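Local coordinates for WbbM protein (PDB 6U4B) that polymerises O antigen as a bifunctional glycosyltransferase that assembles into trimers, at residues P49-K54 against N59-P64; S73-F78 against N236-I241; I189-Y194 against T199-F204; I434-F439 against D469-A474. All blocks are in the same frame, centred on the assembly; numbering follows the deposited sequence.

Interaction 1: P49-K54 against N59-P64; sequences PLHVGK and NEIGCP
A type II beta turn, H51 to K54, ends strand 47-51 of the DUF4422 sheet, and residues 59-64 fold back against it so that I61 and N59 meet the imidazole of H51. With CG anti to the backbone N (chi1 -179°), this ring reaches out over the returning chain and is sandwiched there. I61 CD1 makes a CH-pi contact on one face, 3.8 Å from the H51 ring centroid and offset toward the rim, while K54 CB, carried round by the turn, sits over the centre of the opposite face. At the ring edge, N59 O lies in plane, 3.4 Å from H51 CE1. A water 2.9 Å from H51 ND1 also accepts from I61 N and donates to C63 O, which should limit rotation of the imidazole. The backbones are joined by H51 N and P64 O, 2.7 Å apart and almost straight (170°), with the SG of C63 tucked beside the same amide. P49 CG packs on C63 CB at 3.7 Å. D66 receives the amides of G53 and K54 within the turn, and the N59 side chain is held by K347 of helix 344-352 and E339 of strand 333-340. E60, bent at its second torsion, closes the contact with a salt bridge in which K54 NZ meets E60 OE1 at 3.1 Å from above the carboxylate plane, 40° out of it.

Interaction 2: S73-F78 against N236-I241; sequences SFKNPF and NLEDAI
A single interhelical salt bridge, K75 to E238, joins the N-terminal end of helix 76-79 to the last turn of helix 220-240 within the DUF4422 region. The two side chains approach from opposite directions, each extended beyond CG, and meet only through their ends. K75 NZ donates to E238 OE1 at 2.8 Å, on the syn side of the carboxylate and 21° out of its plane. OE1 is also hydrogen-bonded to the hydroxyl of Y79, so one carboxylate oxygen is gripped by two groups that both come from the neighbourhood of the short helix. For a buried glutamate, this pairing probably favours the charged form. The aliphatic part of K75 is steadied as well: its CG lies over one face of the F74 ring, offset toward the rim.

Local bonds build the platform from which the lysine reaches. K75 occupies the N-cap position, and its carbonyl O accepts from F78 N at 2.9 Å, while S73 O accepts from N76 N. S73 OG is bonded to both D66 and the amide of A55, while F74 O receives the side chain of N56. On the other helix, A240 N reaches L237 O, whereas the D239 and I241 amide bonds are weak as the helix runs out. A second subunit covers the contact, with its F543 on E238 and its K554 on F74, and backbone hydrogen bonds link E238 and I241 to it. Between the two segments, the polar link rests on the one lysine nitrogen; CD and CE of K75 pack beside OE1, and K75 NZ stays 3.7 Å from E238 OE2.

Interaction 3: I189-Y194 against T199-F204; sequences IVEKLY and TAIKTF
I201 pushes its CD1 methyl into the angle between V190 and E191, and this one carbon accounts for all the close approach between residues 189-194 and 199-204, on helices 180-193 and 198-206, which form a helical hairpin with a short link. V190 CG1 lies 3.7 Å from I201 CD1; the two side chains slide past each other in opposite directions, overlapping alongside instead of meeting end to end. CG1 of I201 is anti to the carbonyl carbon (chi1 -63°) and CD1 extends beyond it, which sends the branch straight across to the first helix.

E191 crosses the isoleucine obliquely. Its chain folds at the second torsion (chi2 -84°), laying CG, CD and one oxygen against the methyl, with E191 OE2 3.7 Å from I201 CD1. K202 NZ is the nearest opposite charge, but at 4.8 Å from E191 OE2 it makes no ion pair. Behind the contact, T199 O takes both T203 N and, at 2.8 Å, T203 OG1, from opposite faces of its plane, an extra bond within the second helix.

I233 of helix 220-240 packs on V190, and I187 adds to the apolar surroundings of I201. No hydrogen bond crosses between the segments: they meet by van der Waals contact alone, the folded glutamate, itself partly exposed, laying its carboxylate as well as its methylene against the methyl.

Interaction 4: I434-F439 against D469-A474; sequences IVMEGF and DEYFQA
A Met-aromatic contact between M436 and Y471 lies in the glycosyltransferase family 8 region, the same region as the metal site: the Y471 side chain is about 12 Å from the bound magnesium ion and about 11 Å from the side chain of its ligand H560. The methionine crosses the ring at about a right angle and covers one face along its length. M436 CG makes a CH-pi contact 3.8 Å from the Y471 ring centroid, lying closest to CD1. The sulfur stands above the middle of the same face, with M436 SD 4.5 Å from the ring centroid and only 3° off the normal. Bends at the second and third torsions then turn the methyl back down, so that M436 CE reaches Y471 CZ at 3.6 Å. The tyrosine hydroxyl, beyond that end of the ring, is bonded to D508 and Q507, which anchors the hydroxyl end of the ring.

Beside this pair two acids run side by side in the same direction, with E437 OE2 4.4 Å from D469 OD2 and their carboxylate planes 48° apart. K432 probably eases the repulsion, through a salt bridge to E437 and a long, weak ion pair to D469; the other E437 oxygen is bonded to T545.

Helix 434-441 follows strand 428-432 after one residue, and strand 472-473 pairs antiparallel with that strand; the contact lies where the helix meets the residues leading into strand 472-473. L459 of helix 455-461 touches both M436 and Y471, and helix 505-513 flanks the tyrosine through N511.

Overall arrangement
From the N terminus, interaction 1 closes first, a tight loop of four residues after strand 47-51. Its turn touches the start of interaction 2, where G53 and K54 meet S73. Interaction 2 then spans 157 residues, tying the short helix 76-79 to the end of helix 220-240. Interaction 3 is nested within that span as a local hairpin, and it touches the same long helix where I189 packs on L237 and L193 on N236. All three contacts lie in the DUF4422 part. Interaction 4 closes a separate loop of 29 residues in the family 8 part, on the opposite side of the chain's centre from interactions 2 and 3, about 75 Å from interaction 3 between centres.

Interaction 1: P49-K54 against N59-P64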
loop_
_atom_site.group_PDB
_atom_site.type_symbol
_atom_site.label_atom_id
_atom_site.label_comp_id
_atom_site.label_asym_id
_atom_site.label_seq_id
_atom_site.Cartn_x
_atom_site.Cartn_y
_atom_site.Cartn_z
ATOM N N PRO A 49 36.610 -24.619 0.506
ATOM C CA PRO A 49 36.602 -23.168 0.284
ATOM C C PRO A 49 35.612 -22.460 1.197
ATOM O O PRO A 49 34.537 -22.981 1.511
ATOM C CB PRO A 49 36.193 -23.041 -1.188
ATOM C CG PRO A 49 35.397 -24.280 -1.462
ATOM C CD PRO A 49 36.009 -25.364 -0.615
ATOM N N LEU A 50 35.990 -21.258 1.628
ATOM C CA LEU A 50 35.156 -20.431 2.490
ATOM C C LEU A 50 35.061 -19.030 1.909
ATOM O O LEU A 50 36.071 -18.454 1.488
ATOM C CB LEU A 50 35.707 -20.367 3.922
ATOM C CG LEU A 50 35.548 -21.616 4.790
ATOM C CD1 LEU A 50 36.222 -21.414 6.137
ATOM C CD2 LEU A 50 34.080 -21.963 4.971
ATOM N N HIS A 51 33.845 -18.494 1.885
ATOM C CA HIS A 51 33.595 -17.108 1.502
ATOM C C HIS A 51 33.757 -16.264 2.762
ATOM O O HIS A 51 32.832 -16.148 3.569
ATOM C CB HIS A 51 32.202 -16.975 0.890
ATOM C CG HIS A 51 31.852 -15.588 0.447
ATOM N ND1 HIS A 51 30.646 -15.284 -0.148
ATOM C CD2 HIS A 51 32.542 -14.424 0.508
ATOM C CE1 HIS A 51 30.608 -13.996 -0.433
ATOM N NE2 HIS A 51 31.746 -13.450 -0.045
ATOM N N VAL A 52 34.936 -15.678 2.939
ATOM C CA VAL A 52 35.214 -14.916 4.151
ATOM C C VAL A 52 34.570 -13.541 4.043
ATOM O O VAL A 52 34.422 -12.979 2.951
ATOM C CB VAL A 52 36.731 -14.816 4.418
ATOM C CG1 VAL A 52 37.323 -16.204 4.582
ATOM C CG2 VAL A 52 37.432 -14.045 3.308
ATOM N N GLY A 53 34.171 -12.996 5.191
ATOM C CA GLY A 53 33.452 -11.733 5.199
ATOM C C GLY A 53 32.117 -11.783 4.492
ATOM O O GLY A 53 31.655 -10.761 3.976
ATOM N N LYS A 54 31.476 -12.954 4.455
ATOM C CA LYS A 54 30.208 -13.078 3.745
ATOM C C LYS A 54 29.090 -12.308 4.437
ATOM O O LYS A 54 28.128 -11.905 3.777
ATOM C CB LYS A 54 29.824 -14.554 3.596
ATOM C CG LYS A 54 28.623 -14.790 2.677
ATOM C CD LYS A 54 28.390 -16.274 2.407
ATOM C CE LYS A 54 27.280 -16.477 1.387
ATOM N NZ LYS A 54 25.955 -16.042 1.911
ATOM N N ASN A 59 26.436 -11.196 -2.001
ATOM C CA ASN A 59 26.608 -12.103 -3.123
ATOM C C ASN A 59 26.970 -13.506 -2.658
ATOM O O ASN A 59 27.418 -13.728 -1.530
ATOM C CB ASN A 59 27.692 -11.593 -4.079
ATOM C CG ASN A 59 27.227 -10.421 -4.911
ATOM O OD1 ASN A 59 26.592 -9.496 -4.402
ATOM N ND2 ASN A 59 27.528 -10.457 -6.204
ATOM N N GLU A 60 26.750 -14.457 -3.558
ATOM C CA GLU A 60 27.244 -15.818 -3.442
ATOM C C GLU A 60 28.391 -16.001 -4.426
ATOM O O GLU A 60 28.402 -15.405 -5.507
ATOM C CB GLU A 60 26.141 -16.841 -3.742
ATOM C CG GLU A 60 24.858 -16.651 -2.948
ATOM C CD GLU A 60 24.968 -17.165 -1.527
ATOM O OE1 GLU A 60 24.331 -16.579 -0.632
ATOM O OE2 GLU A 60 25.696 -18.154 -1.306
ATOM N N ILE A 61 29.369 -16.821 -4.050
ATOM C CA ILE A 61 30.499 -17.116 -4.923
ATOM C C ILE A 61 30.664 -18.605 -5.180
ATOM O O ILE A 61 31.578 -18.993 -5.918
ATOM C CB ILE A 61 31.813 -16.514 -4.381
ATOM C CG1 ILE A 61 32.243 -17.212 -3.090
ATOM C CG2 ILE A 61 31.651 -15.017 -4.143
ATOM C CD1 ILE A 61 33.478 -16.598 -2.470
ATOM N N GLY A 62 29.811 -19.449 -4.604
ATOM C CA GLY A 62 29.854 -20.872 -4.864
ATOM C C GLY A 62 30.416 -21.731 -3.756
ATOM O O GLY A 62 30.755 -22.890 -4.013
ATOM N N CYS A 63 30.528 -21.208 -2.543
ATOM C CA CYS A 63 31.040 -21.968 -1.414
ATOM C C CYS A 63 30.411 -21.409 -0.146
ATOM O O CYS A 63 29.889 -20.287 -0.152
ATOM C CB CYS A 63 32.573 -21.905 -1.342
ATOM S SG CYS A 63 33.242 -20.255 -1.021
ATOM N N PRO A 64 30.418 -22.174 0.946
ATOM C CA PRO A 64 29.855 -21.660 2.201
ATOM C C PRO A 64 30.640 -20.461 2.709
ATOM O O PRO A 64 31.809 -20.252 2.375
ATOM C CB PRO A 64 29.974 -22.849 3.165
ATOM C CG PRO A 64 30.086 -24.050 2.276
ATOM C CD PRO A 64 30.816 -23.586 1.060
HETATM O O HOH W 1 29.177 -17.538 -1.215
HETATM O O HOH W 2 25.762 -13.551 0.992
#

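Interaction 2: S73-F78 against N236-I241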
loop_
_atom_site.group_PDB
_atom_site.type_symbol
_atom_site.label_atom_id
_atom_site.label_comp_id
_atom_site.label_asym_id
_atom_site.label_seq_id
_atom_site.Cartn_x
_atom_site.Cartn_y
_atom_site.Cartn_z
ATOM N N SER A 73 32.345 -12.897 11.097
ATOM C CA SER A 73 32.467 -12.587 9.675
ATOM C C SER A 73 32.472 -11.084 9.419
ATOM O O SER A 73 33.220 -10.599 8.560
ATOM C CB SER A 73 31.334 -13.257 8.899
ATOM O OG SER A 73 31.428 -12.979 7.512
ATOM N N PHE A 74 31.655 -10.326 10.153
ATOM C CA PHE A 74 31.593 -8.887 9.918
ATOM C C PHE A 74 32.905 -8.185 10.252
ATOM O O PHE A 74 33.134 -7.072 9.768
ATOM C CB PHE A 74 30.434 -8.264 10.710
ATOM C CG PHE A 74 30.696 -8.133 12.188
ATOM C CD1 PHE A 74 30.442 -9.188 13.050
ATOM C CD2 PHE A 74 31.183 -6.946 12.716
ATOM C CE1 PHE A 74 30.682 -9.065 14.412
ATOM C CE2 PHE A 74 31.424 -6.817 14.075
ATOM C CZ PHE A 74 31.171 -7.876 14.925
ATOM N N LYS A 75 33.772 -8.808 11.051
ATOM C CA LYS A 75 35.070 -8.227 11.380
ATOM C C LYS A 75 36.139 -8.517 10.328
ATOM O O LYS A 75 37.308 -8.175 10.546
ATOM C CB LYS A 75 35.550 -8.734 12.743
ATOM C CG LYS A 75 34.593 -8.497 13.907
ATOM C CD LYS A 75 35.336 -8.679 15.222
ATOM C CE LYS A 75 34.435 -9.152 16.346
ATOM N NZ LYS A 75 35.235 -9.402 17.589
ATOM N N ASN A 76 35.765 -9.133 9.206
ATOM C CA ASN A 76 36.740 -9.455 8.164
ATOM C C ASN A 76 37.528 -8.254 7.645
ATOM O O ASN A 76 38.710 -8.437 7.307
ATOM C CB ASN A 76 36.028 -10.168 7.007
ATOM C CG ASN A 76 36.986 -10.593 5.904
ATOM O OD1 ASN A 76 37.670 -11.614 6.015
ATOM N ND2 ASN A 76 37.033 -9.811 4.831
ATOM N N PRO A 77 36.968 -7.043 7.530
ATOM C CA PRO A 77 37.809 -5.898 7.140
ATOM C C PRO A 77 38.986 -5.660 8.068
ATOM O O PRO A 77 39.947 -4.994 7.663
ATOM C CB PRO A 77 36.831 -4.716 7.175
ATOM C CG PRO A 77 35.517 -5.325 6.877
ATOM C CD PRO A 77 35.538 -6.676 7.535
ATOM N N PHE A 78 38.944 -6.178 9.291
ATOM C CA PHE A 78 39.982 -5.943 10.288
ATOM C C PHE A 78 40.730 -7.206 10.676
ATOM O O PHE A 78 41.939 -7.155 10.898
ATOM C CB PHE A 78 39.360 -5.305 11.544
ATOM C CG PHE A 78 38.267 -4.314 11.240
ATOM C CD1 PHE A 78 38.559 -2.971 11.060
ATOM C CD2 PHE A 78 36.949 -4.728 11.121
ATOM C CE1 PHE A 78 37.558 -2.060 10.771
ATOM C CE2 PHE A 78 35.944 -3.823 10.830
ATOM C CZ PHE A 78 36.249 -2.487 10.656
ATOM N N ASN A 236 41.226 -9.092 24.168
ATOM C CA ASN A 236 41.724 -7.995 24.988
ATOM C C ASN A 236 42.298 -6.875 24.133
ATOM O O ASN A 236 42.224 -5.703 24.519
ATOM C CB ASN A 236 42.776 -8.503 25.974
ATOM C CG ASN A 236 42.176 -9.319 27.104
ATOM O OD1 ASN A 236 41.232 -10.081 26.900
ATOM N ND2 ASN A 236 42.719 -9.156 28.305
ATOM N N LEU A 237 42.866 -7.213 22.971
ATOM C CA LEU A 237 43.431 -6.188 22.099
ATOM C C LEU A 237 42.362 -5.207 21.635
ATOM O O LEU A 237 42.633 -4.009 21.480
ATOM C CB LEU A 237 44.117 -6.840 20.901
ATOM C CG LEU A 237 44.865 -5.875 19.980
ATOM C CD1 LEU A 237 45.982 -5.172 20.740
ATOM C CD2 LEU A 237 45.412 -6.603 18.761
ATOM N N GLU A 238 41.139 -5.697 21.410
ATOM C CA GLU A 238 40.056 -4.813 20.988
ATOM C C GLU A 238 39.774 -3.733 22.025
ATOM O O GLU A 238 39.386 -2.616 21.667
ATOM C CB GLU A 238 38.787 -5.621 20.717
ATOM C CG GLU A 238 38.897 -6.620 19.579
ATOM C CD GLU A 238 37.537 -7.034 19.045
ATOM O OE1 GLU A 238 37.486 -7.773 18.042
ATOM O OE2 GLU A 238 36.515 -6.614 19.628
ATOM N N ASP A 239 39.962 -4.043 23.310
ATOM C CA ASP A 239 39.733 -3.060 24.362
ATOM C C ASP A 239 40.907 -2.107 24.543
ATOM O O ASP A 239 40.727 -1.033 25.126
ATOM C CB ASP A 239 39.449 -3.763 25.692
ATOM C CG ASP A 239 38.121 -4.498 25.695
ATOM O OD1 ASP A 239 37.130 -3.943 25.179
ATOM O OD2 ASP A 239 38.069 -5.632 26.215
ATOM N N ALA A 240 42.093 -2.469 24.049
ATOM C CA ALA A 240 43.315 -1.739 24.356
ATOM C C ALA A 240 43.743 -0.769 23.264
ATOM O O ALA A 240 44.605 0.078 23.520
ATOM C CB ALA A 240 44.461 -2.721 24.631
ATOM N N ILE A 241 43.183 -0.868 22.056
ATOM C CA ILE A 241 43.572 0.007 20.959
ATOM C C ILE A 241 42.344 0.718 20.413
ATOM O O ILE A 241 41.203 0.297 20.615
ATOM C CB ILE A 241 44.296 -0.744 19.818
ATOM C CG1 ILE A 241 43.363 -1.758 19.155
ATOM C CG2 ILE A 241 45.558 -1.417 20.330
ATOM C CD1 ILE A 241 43.996 -2.474 17.977
#

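Interaction 3: I189-Y194 against T199-F204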
loop_
_atom_site.group_PDB
_atom_site.type_symbol
_atom_site.label_atom_id
_atom_site.label_comp_id
_atom_site.label_asym_id
_atom_site.label_seq_id
_atom_site.Cartn_x
_atom_site.Cartn_y
_atom_site.Cartn_z
ATOM N N ILE A 189 49.663 -7.297 26.397
ATOM C CA ILE A 189 48.603 -8.234 26.754
ATOM C C ILE A 189 49.154 -9.648 26.885
ATOM O O ILE A 189 48.804 -10.378 27.821
ATOM C CB ILE A 189 47.466 -8.153 25.720
ATOM C CG1 ILE A 189 46.795 -6.782 25.790
ATOM C CG2 ILE A 189 46.453 -9.265 25.944
ATOM C CD1 ILE A 189 45.824 -6.528 24.674
ATOM N N VAL A 190 50.022 -10.059 25.956
ATOM C CA VAL A 190 50.661 -11.368 26.066
ATOM C C VAL A 190 51.469 -11.454 27.352
ATOM O O VAL A 190 51.460 -12.482 28.040
ATOM C CB VAL A 190 51.540 -11.640 24.833
ATOM C CG1 VAL A 190 52.117 -13.051 24.895
ATOM C CG2 VAL A 190 50.747 -11.435 23.554
ATOM N N GLU A 191 52.174 -10.374 27.700
ATOM C CA GLU A 191 52.965 -10.361 28.926
ATOM C C GLU A 191 52.085 -10.522 30.160
ATOM O O GLU A 191 52.405 -11.306 31.061
ATOM C CB GLU A 191 53.772 -9.065 29.016
ATOM C CG GLU A 191 54.865 -8.923 27.971
ATOM C CD GLU A 191 56.139 -9.628 28.372
ATOM O OE1 GLU A 191 56.137 -10.312 29.417
ATOM O OE2 GLU A 191 57.146 -9.494 27.647
ATOM N N LYS A 192 50.970 -9.793 30.217
ATOM C CA LYS A 192 50.094 -9.867 31.383
ATOM C C LYS A 192 49.366 -11.204 31.447
ATOM O O LYS A 192 49.369 -11.872 32.486
ATOM C CB LYS A 192 49.088 -8.719 31.363
ATOM C CG LYS A 192 48.007 -8.849 32.425
ATOM C CD LYS A 192 46.832 -7.921 32.170
ATOM C CE LYS A 192 47.206 -6.467 32.393
ATOM N NZ LYS A 192 46.024 -5.573 32.219
ATOM N N LEU A 193 48.734 -11.609 30.347
ATOM C CA LEU A 193 47.930 -12.825 30.350
ATOM C C LEU A 193 48.781 -14.085 30.375
ATOM O O LEU A 193 48.388 -15.076 31.000
ATOM C CB LEU A 193 46.999 -12.843 29.133
ATOM C CG LEU A 193 45.927 -11.745 29.110
ATOM C CD1 LEU A 193 44.975 -11.946 27.942
ATOM C CD2 LEU A 193 45.170 -11.712 30.430
ATOM N N TYR A 194 49.946 -14.063 29.727
ATOM C CA TYR A 194 50.811 -15.235 29.610
ATOM C C TYR A 194 52.242 -14.834 29.946
ATOM O O TYR A 194 53.072 -14.631 29.048
ATOM C CB TYR A 194 50.715 -15.845 28.212
ATOM C CG TYR A 194 49.302 -16.180 27.792
ATOM C CD1 TYR A 194 48.689 -17.346 28.226
ATOM C CD2 TYR A 194 48.583 -15.330 26.959
ATOM C CE1 TYR A 194 47.397 -17.659 27.844
ATOM C CE2 TYR A 194 47.290 -15.635 26.571
ATOM C CZ TYR A 194 46.703 -16.801 27.016
ATOM O OH TYR A 194 45.418 -17.109 26.635
ATOM N N THR A 199 60.135 -14.390 27.204
ATOM C CA THR A 199 61.367 -14.691 26.478
ATOM C C THR A 199 61.087 -14.967 25.005
ATOM O O THR A 199 61.882 -14.592 24.134
ATOM C CB THR A 199 62.087 -15.878 27.123
ATOM O OG1 THR A 199 62.400 -15.563 28.486
ATOM C CG2 THR A 199 63.383 -16.195 26.378
ATOM N N ALA A 200 59.960 -15.616 24.704
ATOM C CA ALA A 200 59.593 -15.847 23.310
ATOM C C ALA A 200 59.276 -14.537 22.599
ATOM O O ALA A 200 59.565 -14.381 21.407
ATOM C CB ALA A 200 58.404 -16.802 23.231
ATOM N N ILE A 201 58.678 -13.582 23.319
ATOM C CA ILE A 201 58.417 -12.264 22.741
ATOM C C ILE A 201 59.727 -11.564 22.405
ATOM O O ILE A 201 59.884 -10.984 21.323
ATOM C CB ILE A 201 57.561 -11.417 23.699
ATOM C CG1 ILE A 201 56.187 -12.059 23.901
ATOM C CG2 ILE A 201 57.424 -9.995 23.178
ATOM C CD1 ILE A 201 55.389 -11.437 25.032
ATOM N N LYS A 202 60.687 -11.605 23.335
ATOM C CA LYS A 202 61.982 -10.974 23.099
ATOM C C LYS A 202 62.715 -11.628 21.936
ATOM O O LYS A 202 63.343 -10.939 21.123
ATOM C CB LYS A 202 62.848 -11.043 24.356
ATOM C CG LYS A 202 62.345 -10.243 25.538
ATOM C CD LYS A 202 63.393 -10.242 26.641
ATOM C CE LYS A 202 62.905 -9.512 27.874
ATOM N NZ LYS A 202 61.773 -10.221 28.527
ATOM N N THR A 203 62.659 -12.958 21.853
ATOM C CA THR A 203 63.367 -13.674 20.797
ATOM C C THR A 203 62.868 -13.251 19.421
ATOM O O THR A 203 63.662 -12.938 18.526
ATOM C CB THR A 203 63.202 -15.182 20.985
ATOM O OG1 THR A 203 63.719 -15.568 22.263
ATOM C CG2 THR A 203 63.943 -15.942 19.893
ATOM N N PHE A 204 61.547 -13.226 19.240
ATOM C CA PHE A 204 60.986 -12.864 17.943
ATOM C C PHE A 204 61.248 -11.400 17.615
ATOM O O PHE A 204 61.648 -11.070 16.493
ATOM C CB PHE A 204 59.488 -13.153 17.915
ATOM C CG PHE A 204 58.782 -12.523 16.752
ATOM C CD1 PHE A 204 58.992 -12.989 15.465
ATOM C CD2 PHE A 204 57.925 -11.453 16.941
ATOM C CE1 PHE A 204 58.349 -12.407 14.385
ATOM C CE2 PHE A 204 57.279 -10.867 15.868
ATOM C CZ PHE A 204 57.490 -11.344 14.588
#

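Interaction 4: I434-F439 against D469-A474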
loop_
_atom_site.group_PDB
_atom_site.type_symbol
_atom_site.label_atom_id
_atom_site.label_comp_id
_atom_site.label_asym_id
_atom_site.label_seq_id
_atom_site.Cartn_x
_atom_site.Cartn_y
_atom_site.Cartn_z
ATOM N N ILE A 434 7.645 -13.436 -32.922
ATOM C CA ILE A 434 6.836 -12.897 -34.012
ATOM C C ILE A 434 7.439 -11.625 -34.596
ATOM O O ILE A 434 7.117 -11.265 -35.735
ATOM C CB ILE A 434 5.386 -12.639 -33.568
ATOM C CG1 ILE A 434 5.313 -11.476 -32.579
ATOM C CG2 ILE A 434 4.781 -13.898 -32.963
ATOM C CD1 ILE A 434 3.900 -11.149 -32.143
ATOM N N VAL A 435 8.311 -10.935 -33.857
ATOM C CA VAL A 435 9.008 -9.789 -34.435
ATOM C C VAL A 435 9.987 -10.253 -35.503
ATOM O O VAL A 435 10.059 -9.672 -36.594
ATOM C CB VAL A 435 9.711 -8.967 -33.339
ATOM C CG1 VAL A 435 10.547 -7.864 -33.969
ATOM C CG2 VAL A 435 8.691 -8.375 -32.383
ATOM N N MET A 436 10.755 -11.307 -35.213
ATOM C CA MET A 436 11.597 -11.900 -36.246
ATOM C C MET A 436 10.756 -12.459 -37.384
ATOM O O MET A 436 11.171 -12.405 -38.547
ATOM C CB MET A 436 12.483 -12.993 -35.645
ATOM C CG MET A 436 13.370 -13.710 -36.660
ATOM S SD MET A 436 14.566 -12.623 -37.462
ATOM C CE MET A 436 15.693 -12.296 -36.105
ATOM N N GLU A 437 9.570 -12.989 -37.072
ATOM C CA GLU A 437 8.652 -13.417 -38.122
ATOM C C GLU A 437 8.325 -12.264 -39.062
ATOM O O GLU A 437 8.235 -12.450 -40.280
ATOM C CB GLU A 437 7.377 -13.990 -37.501
ATOM C CG GLU A 437 6.414 -14.615 -38.504
ATOM C CD GLU A 437 5.144 -15.120 -37.848
ATOM O OE1 GLU A 437 4.048 -14.898 -38.410
ATOM O OE2 GLU A 437 5.238 -15.733 -36.762
ATOM N N GLY A 438 8.160 -11.058 -38.512
ATOM C CA GLY A 438 7.935 -9.897 -39.357
ATOM C C GLY A 438 9.178 -9.474 -40.116
ATOM O O GLY A 438 9.095 -9.064 -41.276
ATOM N N PHE A 439 10.347 -9.563 -39.471
ATOM C CA PHE A 439 11.592 -9.224 -40.153
ATOM C C PHE A 439 11.811 -10.107 -41.374
ATOM O O PHE A 439 12.247 -9.629 -42.427
ATOM C CB PHE A 439 12.774 -9.344 -39.190
ATOM C CG PHE A 439 12.827 -8.262 -38.147
ATOM C CD1 PHE A 439 12.078 -7.105 -38.287
ATOM C CD2 PHE A 439 13.635 -8.400 -37.030
ATOM C CE1 PHE A 439 12.130 -6.109 -37.328
ATOM C CE2 PHE A 439 13.690 -7.409 -36.069
ATOM C CZ PHE A 439 12.936 -6.261 -36.219
ATOM N N ASP A 469 11.182 -20.008 -39.603
ATOM C CA ASP A 469 9.969 -19.728 -38.850
ATOM C C ASP A 469 10.044 -20.226 -37.411
ATOM O O ASP A 469 9.222 -19.819 -36.587
ATOM C CB ASP A 469 8.773 -20.347 -39.574
ATOM C CG ASP A 469 7.451 -19.802 -39.088
ATOM O OD1 ASP A 469 6.728 -20.534 -38.380
ATOM O OD2 ASP A 469 7.142 -18.632 -39.400
ATOM N N GLU A 470 11.009 -21.083 -37.086
ATOM C CA GLU A 470 11.145 -21.610 -35.734
ATOM C C GLU A 470 12.021 -20.737 -34.844
ATOM O O GLU A 470 12.402 -21.166 -33.750
ATOM C CB GLU A 470 11.690 -23.040 -35.780
ATOM C CG GLU A 470 10.688 -24.052 -36.321
ATOM C CD GLU A 470 11.290 -25.429 -36.508
ATOM O OE1 GLU A 470 12.487 -25.598 -36.200
ATOM O OE2 GLU A 470 10.569 -26.342 -36.967
ATOM N N TYR A 471 12.339 -19.524 -35.287
ATOM C CA TYR A 471 13.140 -18.605 -34.493
ATOM C C TYR A 471 12.380 -18.206 -33.232
ATOM O O TYR A 471 11.242 -17.735 -33.306
ATOM C CB TYR A 471 13.480 -17.372 -35.328
ATOM C CG TYR A 471 14.522 -16.460 -34.727
ATOM C CD1 TYR A 471 14.172 -15.479 -33.805
ATOM C CD2 TYR A 471 15.858 -16.566 -35.097
ATOM C CE1 TYR A 471 15.122 -14.636 -33.265
ATOM C CE2 TYR A 471 16.815 -15.732 -34.562
ATOM C CZ TYR A 471 16.445 -14.768 -33.648
ATOM O OH TYR A 471 17.401 -13.935 -33.116
ATOM N N PHE A 472 13.006 -18.396 -32.072
ATOM C CA PHE A 472 12.363 -18.147 -30.791
ATOM C C PHE A 472 12.949 -16.911 -30.119
ATOM O O PHE A 472 14.114 -16.559 -30.329
ATOM C CB PHE A 472 12.499 -19.357 -29.853
ATOM C CG PHE A 472 13.913 -19.636 -29.410
ATOM C CD1 PHE A 472 14.458 -18.983 -28.313
ATOM C CD2 PHE A 472 14.690 -20.569 -30.078
ATOM C CE1 PHE A 472 15.752 -19.240 -27.904
ATOM C CE2 PHE A 472 15.984 -20.833 -29.671
ATOM C CZ PHE A 472 16.515 -20.168 -28.585
ATOM N N GLN A 473 12.129 -16.270 -29.291
ATOM C CA GLN A 473 12.532 -15.077 -28.561
ATOM C C GLN A 473 13.186 -15.468 -27.240
ATOM O O GLN A 473 12.733 -16.393 -26.559
ATOM C CB GLN A 473 11.321 -14.175 -28.317
ATOM C CG GLN A 473 11.614 -12.693 -28.448
ATOM C CD GLN A 473 12.224 -12.104 -27.196
ATOM O OE1 GLN A 473 11.786 -12.398 -26.083
ATOM N NE2 GLN A 473 13.241 -11.268 -27.369
ATOM N N ALA A 474 14.254 -14.758 -26.881
ATOM C CA ALA A 474 15.079 -15.111 -25.732
ATOM C C ALA A 474 14.662 -14.408 -24.443
ATOM O O ALA A 474 15.373 -14.518 -23.438
ATOM C CB ALA A 474 16.552 -14.804 -26.025
#